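Local coordinates for protein probable TonB-dependent siderophore receptor PirA (PDB 5FR8) that probably takes up iron across the outer membrane by binding ferric siderophores, possibly ferric enterobactin, as a TonB-dependent receptor, at residues A[164-169]-A[193-198]; A[202-207]-A[239-244]. One frame throughout, in Å; residues are numbered along the deposited sequence.

Contacts 1 and 2 illustrate how a TonB-dependent barrel is assembled strand by strand: 164-169 leads into the first of four successive antiparallel strands, and each contact supplies one pairing. The pairing between them, strand 185-195 with strand 201-212, joins the contacts directly, for Gly194 O lies 3.0 Å from Tyr203 N, probably as a hydrogen bond. Their centres are about 10 Å apart, and both lie on the same side of the chain's centre. The short connections 196-200 and 248-249 suggest the periplasmic end of the barrel, consistent with siderophore entering from the opposite end. Contact 1 frays there, whereas contact 2 is regular sheet touching the plug.

Contact 1: residues A[164-169]-A[193-198]; sequences NETHGS and SGPLIK
The pyrrolidine ring of Pro195 receives two neighbours from 164-169: the carbonyl oxygen of Asn164 lies over one face, offset toward the rim, and the methyl of Thr166 comes in beside the ring's edge. The oxygen is nearest the outer corner of the ring, with Asn164 O 3.6 Å from Pro195 CG, while Thr166 CG2 lies 3.7 Å from Pro195 CD. The two side chains cross at about a right angle. This is the open end of an antiparallel beta hairpin, strands 167-177 and 185-195, which begins the TonB-dependent receptor barrel, and it offers a worked example of how a strand pair frays.

Regular pairing reaches only His167 with Ser193, a hydrogen-bonded pair. Ser193 N donates to His167 O at 3.2 Å. The return bond, from His167 N to Ser193 O, is more bent, 131° at the hydrogen, and the position of its acceptor is less certain. His167 and Ser193 start out on the same face, but the imidazole leads away from the partner strand, and Ser193 OG instead hydrogen-bonds to Thr163 OG1.

Beyond this pair, van der Waals contact replaces the ladder; 164-167 and 193-195, taken end to end, run 145° apart. Gly194 carries no side chain, so the Thr166 methyl can settle against its backbone; the same methyl also touches Tyr203 of the next strand. With CG2 anti to the carbonyl carbon of Thr166 and OG1 at chi1 58°, it is the methyl that is turned to 193-198, and Thr166 CG2 stops 3.6 Å from Gly194 CA.

Contact 2: residues A[202-207]-A[239-244]; sequences SYRLYG and SGRLAW
Arg204 lays its guanidinium between Tyr206 and Arg241, with Tyr206 CD2 over one face and Arg241 CB over the other. Its chain leaves with CG anti to the backbone N (chi1 -176°) and then bends twice, which brings NH2 to Ser239 O at 3.1 Å. That donor stands above the carbonyl plane, while Tyr206 N donates to the same oxygen, Ser239 O, at 3.0 Å. Ser239 CB in turn presses on the phenol face, 3.7 Å from the Tyr206 ring centroid, a CH-pi contact.

Arg204 NH1 sits over the centre of the Arg241 guanidinium, 3.7 Å from Arg241 CZ, with the two planes 52° apart. The salt bridges of Arg241 to Asp255 and Asp100 probably offset the like charges. These residues line the inner wall of the beta-barrel, against the plug; the strands themselves are antiparallel (171°), with hydrogen-bonded pairs at Ser202-Ala243, Arg204-Arg241 and Tyr206-Ser239.

The other face, probably turned to lipid, is sparser. Gly240 adds no side chain opposite Leu205, and the phenol of Tyr203 leads away from 239-244. There Leu242 CD2 meets just the root of that tyrosine, 3.9 Å from Tyr203 CB.

Contact 1: residues A[164-169]-A[193-198]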
ATOM      1  N   ASN A 164      19.335  26.392   1.661  1.00 88.21           N
ATOM      2  CA  ASN A 164      19.901  27.680   1.290  1.00 86.26           C
ATOM      3  C   ASN A 164      21.411  27.665   1.163  1.00 84.65           C
ATOM      4  O   ASN A 164      22.018  28.700   0.898  1.00 81.22           O
ATOM      5  CB  ASN A 164      19.470  28.726   2.291  1.00 95.63           C
ATOM      6  CG  ASN A 164      18.049  29.180   2.052  1.00104.96           C
ATOM      7  OD1 ASN A 164      17.184  28.384   1.659  1.00101.97           O
ATOM      8  ND2 ASN A 164      17.792  30.464   2.284  1.00107.31           N
ATOM      9  N   GLU A 165      22.011  26.495   1.375  1.00 82.13           N
ATOM     10  CA  GLU A 165      23.404  26.255   1.030  1.00 82.44           C
ATOM     11  C   GLU A 165      23.454  24.897   0.374  1.00 83.33           C
ATOM     12  O   GLU A 165      22.626  24.045   0.665  1.00 86.63           O
ATOM     13  CB  GLU A 165      24.281  26.275   2.267  1.00 82.52           C
ATOM     14  CG  GLU A 165      23.976  27.422   3.206  1.00 84.32           C
ATOM     15  CD  GLU A 165      24.968  27.507   4.347  1.00 90.65           C
ATOM     16  OE1 GLU A 165      25.093  26.524   5.116  1.00 94.24           O
ATOM     17  OE2 GLU A 165      25.620  28.559   4.479  1.00 92.76           O
ATOM     18  N   THR A 166      24.399  24.691  -0.531  1.00 88.91           N
ATOM     19  CA  THR A 166      24.368  23.484  -1.358  1.00 86.08           C
ATOM     20  C   THR A 166      24.886  22.311  -0.570  1.00 81.82           C
ATOM     21  O   THR A 166      26.072  22.221  -0.291  1.00 84.09           O
ATOM     22  CB  THR A 166      25.180  23.635  -2.668  1.00 87.52           C
ATOM     23  OG1 THR A 166      26.536  23.972  -2.365  1.00 93.89           O
ATOM     24  CG2 THR A 166      24.598  24.735  -3.546  1.00 84.54           C
ATOM     25  N   HIS A 167      23.988  21.414  -0.195  1.00 81.99           N
ATOM     26  CA  HIS A 167      24.391  20.181   0.480  1.00 85.48           C
ATOM     27  C   HIS A 167      24.165  19.047  -0.482  1.00 78.72           C
ATOM     28  O   HIS A 167      23.190  19.050  -1.216  1.00 77.66           O
ATOM     29  CB  HIS A 167      23.617  19.978   1.778  1.00 89.65           C
ATOM     30  CG  HIS A 167      23.850  21.068   2.784  1.00100.20           C
ATOM     31  ND1 HIS A 167      23.008  22.155   2.917  1.00103.48           N
ATOM     32  CD2 HIS A 167      24.844  21.249   3.687  1.00102.02           C
ATOM     33  CE1 HIS A 167      23.464  22.950   3.869  1.00104.53           C
ATOM     34  NE2 HIS A 167      24.577  22.424   4.349  1.00108.27           N
ATOM     35  N   GLY A 168      25.086  18.098  -0.507  1.00 77.16           N
ATOM     36  CA  GLY A 168      25.058  17.058  -1.519  1.00 74.47           C
ATOM     37  C   GLY A 168      25.045  15.705  -0.874  1.00 72.21           C
ATOM     38  O   GLY A 168      25.417  15.573   0.285  1.00 73.38           O
ATOM     39  N   SER A 169      24.607  14.697  -1.615  1.00 70.61           N
ATOM     40  CA  SER A 169      24.697  13.313  -1.151  1.00 73.76           C
ATOM     41  C   SER A 169      24.885  12.375  -2.328  1.00 72.19           C
ATOM     42  O   SER A 169      24.249  12.527  -3.362  1.00 69.42           O
ATOM     43  CB  SER A 169      23.431  12.881  -0.389  1.00 72.50           C
ATOM     44  OG  SER A 169      22.971  13.870   0.513  1.00 73.20           O
ATOM     45  N   SER A 193      20.871  19.959  -3.249  1.00 60.07           N
ATOM     46  CA  SER A 193      19.976  21.080  -2.980  1.00 60.19           C
ATOM     47  C   SER A 193      20.845  22.277  -2.679  1.00 65.55           C
ATOM     48  O   SER A 193      21.982  22.138  -2.206  1.00 67.83           O
ATOM     49  CB  SER A 193      19.014  20.821  -1.814  1.00 59.49           C
ATOM     50  OG  SER A 193      19.711  20.494  -0.626  1.00 63.44           O
ATOM     51  N   GLY A 194      20.327  23.459  -2.998  1.00 68.30           N
ATOM     52  CA  GLY A 194      21.100  24.694  -2.855  1.00 69.70           C
ATOM     53  C   GLY A 194      20.298  25.925  -3.238  1.00 68.24           C
ATOM     54  O   GLY A 194      19.134  25.814  -3.621  1.00 68.70           O
ATOM     55  N   PRO A 195      20.910  27.113  -3.133  1.00 66.30           N
ATOM     56  CA  PRO A 195      20.251  28.273  -3.638  1.00 64.66           C
ATOM     57  C   PRO A 195      20.590  28.424  -5.102  1.00 65.40           C
ATOM     58  O   PRO A 195      21.688  28.035  -5.514  1.00 64.41           O
ATOM     59  CB  PRO A 195      20.880  29.401  -2.817  1.00 66.16           C
ATOM     60  CG  PRO A 195      22.279  28.967  -2.635  1.00 68.09           C
ATOM     61  CD  PRO A 195      22.225  27.451  -2.559  1.00 70.05           C
ATOM     62  N   LEU A 196      19.628  28.929  -5.874  1.00 65.83           N
ATOM     63  CA  LEU A 196      19.891  29.556  -7.164  1.00 67.42           C
ATOM     64  C   LEU A 196      19.958  31.048  -6.881  1.00 69.20           C
ATOM     65  O   LEU A 196      20.829  31.761  -7.400  1.00 72.37           O
ATOM     66  CB  LEU A 196      18.770  29.254  -8.171  1.00 66.97           C
ATOM     67  CG  LEU A 196      18.694  27.797  -8.676  1.00 67.36           C
ATOM     68  CD1 LEU A 196      17.485  27.578  -9.574  1.00 63.34           C
ATOM     69  CD2 LEU A 196      19.974  27.377  -9.403  1.00 68.18           C
ATOM     70  N   ILE A 197      19.028  31.516  -6.054  1.00 64.86           N
ATOM     71  CA  ILE A 197      19.142  32.833  -5.482  1.00 68.28           C
ATOM     72  C   ILE A 197      18.950  32.735  -3.992  1.00 68.35           C
ATOM     73  O   ILE A 197      17.896  32.318  -3.514  1.00 63.27           O
ATOM     74  CB  ILE A 197      18.099  33.829  -6.035  1.00 67.53           C
ATOM     75  CG1 ILE A 197      18.123  33.844  -7.557  1.00 68.04           C
ATOM     76  CG2 ILE A 197      18.387  35.233  -5.520  1.00 66.90           C
ATOM     77  CD1 ILE A 197      17.122  34.797  -8.173  1.00 67.59           C
ATOM     78  N   LYS A 198      19.956  33.173  -3.257  1.00 72.57           N
ATOM     79  CA  LYS A 198      19.903  33.019  -1.827  1.00 78.54           C
ATOM     80  C   LYS A 198      18.596  33.588  -1.273  1.00 75.81           C
ATOM     81  O   LYS A 198      18.258  34.728  -1.548  1.00 73.96           O
ATOM     82  CB  LYS A 198      21.109  33.693  -1.169  1.00 85.97           C
ATOM     83  CG  LYS A 198      22.430  32.953  -1.385  1.00 91.38           C
ATOM     84  CD  LYS A 198      23.503  33.351  -0.377  1.00 96.24           C
ATOM     85  CE  LYS A 198      23.890  34.834  -0.507  1.00 99.35           C
ATOM     86  NZ  LYS A 198      25.219  35.066  -1.154  1.00 98.41           N
TER

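Contact 2: residues A[202-207]-A[239-244]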
ATOM      1  N   SER A 202      15.458  28.398  -4.476  1.00 65.47           N
ATOM      2  CA  SER A 202      16.320  27.280  -4.132  1.00 65.51           C
ATOM      3  C   SER A 202      15.729  26.015  -4.731  1.00 66.97           C
ATOM      4  O   SER A 202      14.555  25.989  -5.108  1.00 70.57           O
ATOM      5  CB  SER A 202      16.424  27.165  -2.622  1.00 66.30           C
ATOM      6  OG  SER A 202      15.266  27.706  -2.020  1.00 65.22           O
ATOM      7  N   TYR A 203      16.547  24.977  -4.860  1.00 69.01           N
ATOM      8  CA  TYR A 203      16.125  23.752  -5.542  1.00 68.64           C
ATOM      9  C   TYR A 203      16.503  22.514  -4.735  1.00 70.58           C
ATOM     10  O   TYR A 203      17.427  22.570  -3.916  1.00 73.73           O
ATOM     11  CB  TYR A 203      16.812  23.646  -6.889  1.00 66.17           C
ATOM     12  CG  TYR A 203      18.289  23.414  -6.732  1.00 68.54           C
ATOM     13  CD1 TYR A 203      19.135  24.473  -6.468  1.00 73.25           C
ATOM     14  CD2 TYR A 203      18.833  22.146  -6.813  1.00 62.66           C
ATOM     15  CE1 TYR A 203      20.485  24.285  -6.298  1.00 72.21           C
ATOM     16  CE2 TYR A 203      20.189  21.953  -6.652  1.00 63.06           C
ATOM     17  CZ  TYR A 203      21.000  23.030  -6.389  1.00 67.35           C
ATOM     18  OH  TYR A 203      22.344  22.886  -6.221  1.00 67.81           O
ATOM     19  N   ARG A 204      15.789  21.410  -4.977  1.00 68.13           N
ATOM     20  CA  ARG A 204      16.206  20.077  -4.527  1.00 64.69           C
ATOM     21  C   ARG A 204      16.035  19.109  -5.681  1.00 65.89           C
ATOM     22  O   ARG A 204      14.991  19.074  -6.332  1.00 73.45           O
ATOM     23  CB  ARG A 204      15.367  19.570  -3.372  1.00 63.90           C
ATOM     24  CG  ARG A 204      15.876  18.229  -2.847  1.00 66.96           C
ATOM     25  CD  ARG A 204      14.830  17.108  -2.762  1.00 61.87           C
ATOM     26  NE  ARG A 204      14.271  16.843  -4.074  1.00 60.69           N
ATOM     27  CZ  ARG A 204      12.980  16.735  -4.358  1.00 59.11           C
ATOM     28  NH1 ARG A 204      12.085  16.836  -3.395  1.00 59.54           N
ATOM     29  NH2 ARG A 204      12.588  16.525  -5.620  1.00 58.84           N
ATOM     30  N   LEU A 205      17.051  18.302  -5.930  1.00 64.82           N
ATOM     31  CA  LEU A 205      17.021  17.365  -7.046  1.00 61.75           C
ATOM     32  C   LEU A 205      17.589  16.043  -6.571  1.00 58.33           C
ATOM     33  O   LEU A 205      18.680  16.007  -5.991  1.00 58.11           O
ATOM     34  CB  LEU A 205      17.878  17.909  -8.194  1.00 64.83           C
ATOM     35  CG  LEU A 205      18.081  16.977  -9.395  1.00 64.45           C
ATOM     36  CD1 LEU A 205      16.860  17.013 -10.307  1.00 61.37           C
ATOM     37  CD2 LEU A 205      19.341  17.334 -10.168  1.00 66.69           C
ATOM     38  N   TYR A 206      16.864  14.957  -6.790  1.00 55.37           N
ATOM     39  CA  TYR A 206      17.385  13.650  -6.379  1.00 56.79           C
ATOM     40  C   TYR A 206      17.142  12.637  -7.460  1.00 55.81           C
ATOM     41  O   TYR A 206      16.201  12.767  -8.245  1.00 59.05           O
ATOM     42  CB  TYR A 206      16.801  13.180  -5.040  1.00 54.30           C
ATOM     43  CG  TYR A 206      15.358  12.718  -5.082  1.00 52.60           C
ATOM     44  CD1 TYR A 206      14.983  11.575  -5.771  1.00 52.26           C
ATOM     45  CD2 TYR A 206      14.374  13.414  -4.410  1.00 54.04           C
ATOM     46  CE1 TYR A 206      13.665  11.134  -5.784  1.00 51.21           C
ATOM     47  CE2 TYR A 206      13.055  12.996  -4.431  1.00 55.33           C
ATOM     48  CZ  TYR A 206      12.707  11.846  -5.112  1.00 51.99           C
ATOM     49  OH  TYR A 206      11.398  11.436  -5.131  1.00 49.19           O
ATOM     50  N   GLY A 207      18.010  11.641  -7.514  1.00 55.77           N
ATOM     51  CA  GLY A 207      17.983  10.658  -8.589  1.00 57.61           C
ATOM     52  C   GLY A 207      18.386   9.299  -8.063  1.00 57.61           C
ATOM     53  O   GLY A 207      19.123   9.196  -7.064  1.00 55.45           O
ATOM     54  N   SER A 239      13.677  13.339  -9.749  1.00 54.36           N
ATOM     55  CA  SER A 239      12.696  14.250  -9.164  1.00 57.11           C
ATOM     56  C   SER A 239      13.262  15.596  -8.771  1.00 56.48           C
ATOM     57  O   SER A 239      14.303  15.685  -8.107  1.00 56.77           O
ATOM     58  CB  SER A 239      12.069  13.630  -7.922  1.00 60.56           C
ATOM     59  OG  SER A 239      11.464  14.641  -7.118  1.00 66.09           O
ATOM     60  N   GLY A 240      12.541  16.644  -9.153  1.00 57.92           N
ATOM     61  CA  GLY A 240      13.030  18.015  -8.993  1.00 57.89           C
ATOM     62  C   GLY A 240      12.051  18.900  -8.280  1.00 53.16           C
ATOM     63  O   GLY A 240      10.858  18.799  -8.485  1.00 51.48           O
ATOM     64  N   ARG A 241      12.575  19.771  -7.431  1.00 55.81           N
ATOM     65  CA  ARG A 241      11.781  20.764  -6.731  1.00 55.47           C
ATOM     66  C   ARG A 241      12.380  22.139  -6.884  1.00 56.68           C
ATOM     67  O   ARG A 241      13.595  22.302  -6.745  1.00 57.76           O
ATOM     68  CB  ARG A 241      11.773  20.456  -5.264  1.00 61.68           C
ATOM     69  CG  ARG A 241      11.119  21.551  -4.442  1.00 68.32           C
ATOM     70  CD  ARG A 241      10.855  21.042  -3.031  1.00 66.20           C
ATOM     71  NE  ARG A 241       9.838  19.998  -3.020  1.00 64.22           N
ATOM     72  CZ  ARG A 241       9.621  19.174  -2.004  1.00 66.04           C
ATOM     73  NH1 ARG A 241      10.335  19.271  -0.885  1.00 64.93           N
ATOM     74  NH2 ARG A 241       8.672  18.257  -2.114  1.00 67.73           N
ATOM     75  N   LEU A 242      11.539  23.128  -7.169  1.00 57.93           N
ATOM     76  CA  LEU A 242      11.950  24.536  -7.106  1.00 61.16           C
ATOM     77  C   LEU A 242      11.123  25.232  -6.058  1.00 60.45           C
ATOM     78  O   LEU A 242       9.908  25.095  -6.069  1.00 66.17           O
ATOM     79  CB  LEU A 242      11.715  25.265  -8.422  1.00 61.82           C
ATOM     80  CG  LEU A 242      12.538  24.831  -9.623  1.00 62.58           C
ATOM     81  CD1 LEU A 242      12.116  25.677 -10.827  1.00 63.23           C
ATOM     82  CD2 LEU A 242      14.033  24.924  -9.364  1.00 60.51           C
ATOM     83  N   ALA A 243      11.781  25.982  -5.178  1.00 56.65           N
ATOM     84  CA  ALA A 243      11.114  26.700  -4.119  1.00 56.50           C
ATOM     85  C   ALA A 243      11.357  28.157  -4.327  1.00 60.23           C
ATOM     86  O   ALA A 243      12.498  28.574  -4.525  1.00 61.57           O
ATOM     87  CB  ALA A 243      11.662  26.278  -2.783  1.00 59.83           C
ATOM     88  N   TRP A 244      10.281  28.937  -4.309  1.00 63.06           N
ATOM     89  CA  TRP A 244      10.341  30.351  -4.651  1.00 63.83           C
ATOM     90  C   TRP A 244       9.631  31.139  -3.583  1.00 66.13           C
ATOM     91  O   TRP A 244       8.457  30.896  -3.307  1.00 69.81           O
ATOM     92  CB  TRP A 244       9.658  30.575  -6.013  1.00 64.35           C
ATOM     93  CG  TRP A 244       9.611  32.025  -6.525  1.00 65.36           C
ATOM     94  CD1 TRP A 244      10.484  33.037  -6.233  1.00 67.08           C
ATOM     95  CD2 TRP A 244       8.653  32.582  -7.438  1.00 64.15           C
ATOM     96  NE1 TRP A 244      10.114  34.190  -6.892  1.00 66.01           N
ATOM     97  CE2 TRP A 244       8.997  33.933  -7.636  1.00 63.81           C
ATOM     98  CE3 TRP A 244       7.531  32.070  -8.091  1.00 63.38           C
ATOM     99  CZ2 TRP A 244       8.267  34.767  -8.446  1.00 65.22           C
ATOM    100  CZ3 TRP A 244       6.816  32.897  -8.893  1.00 65.11           C
ATOM    101  CH2 TRP A 244       7.181  34.234  -9.066  1.00 65.71           C
TER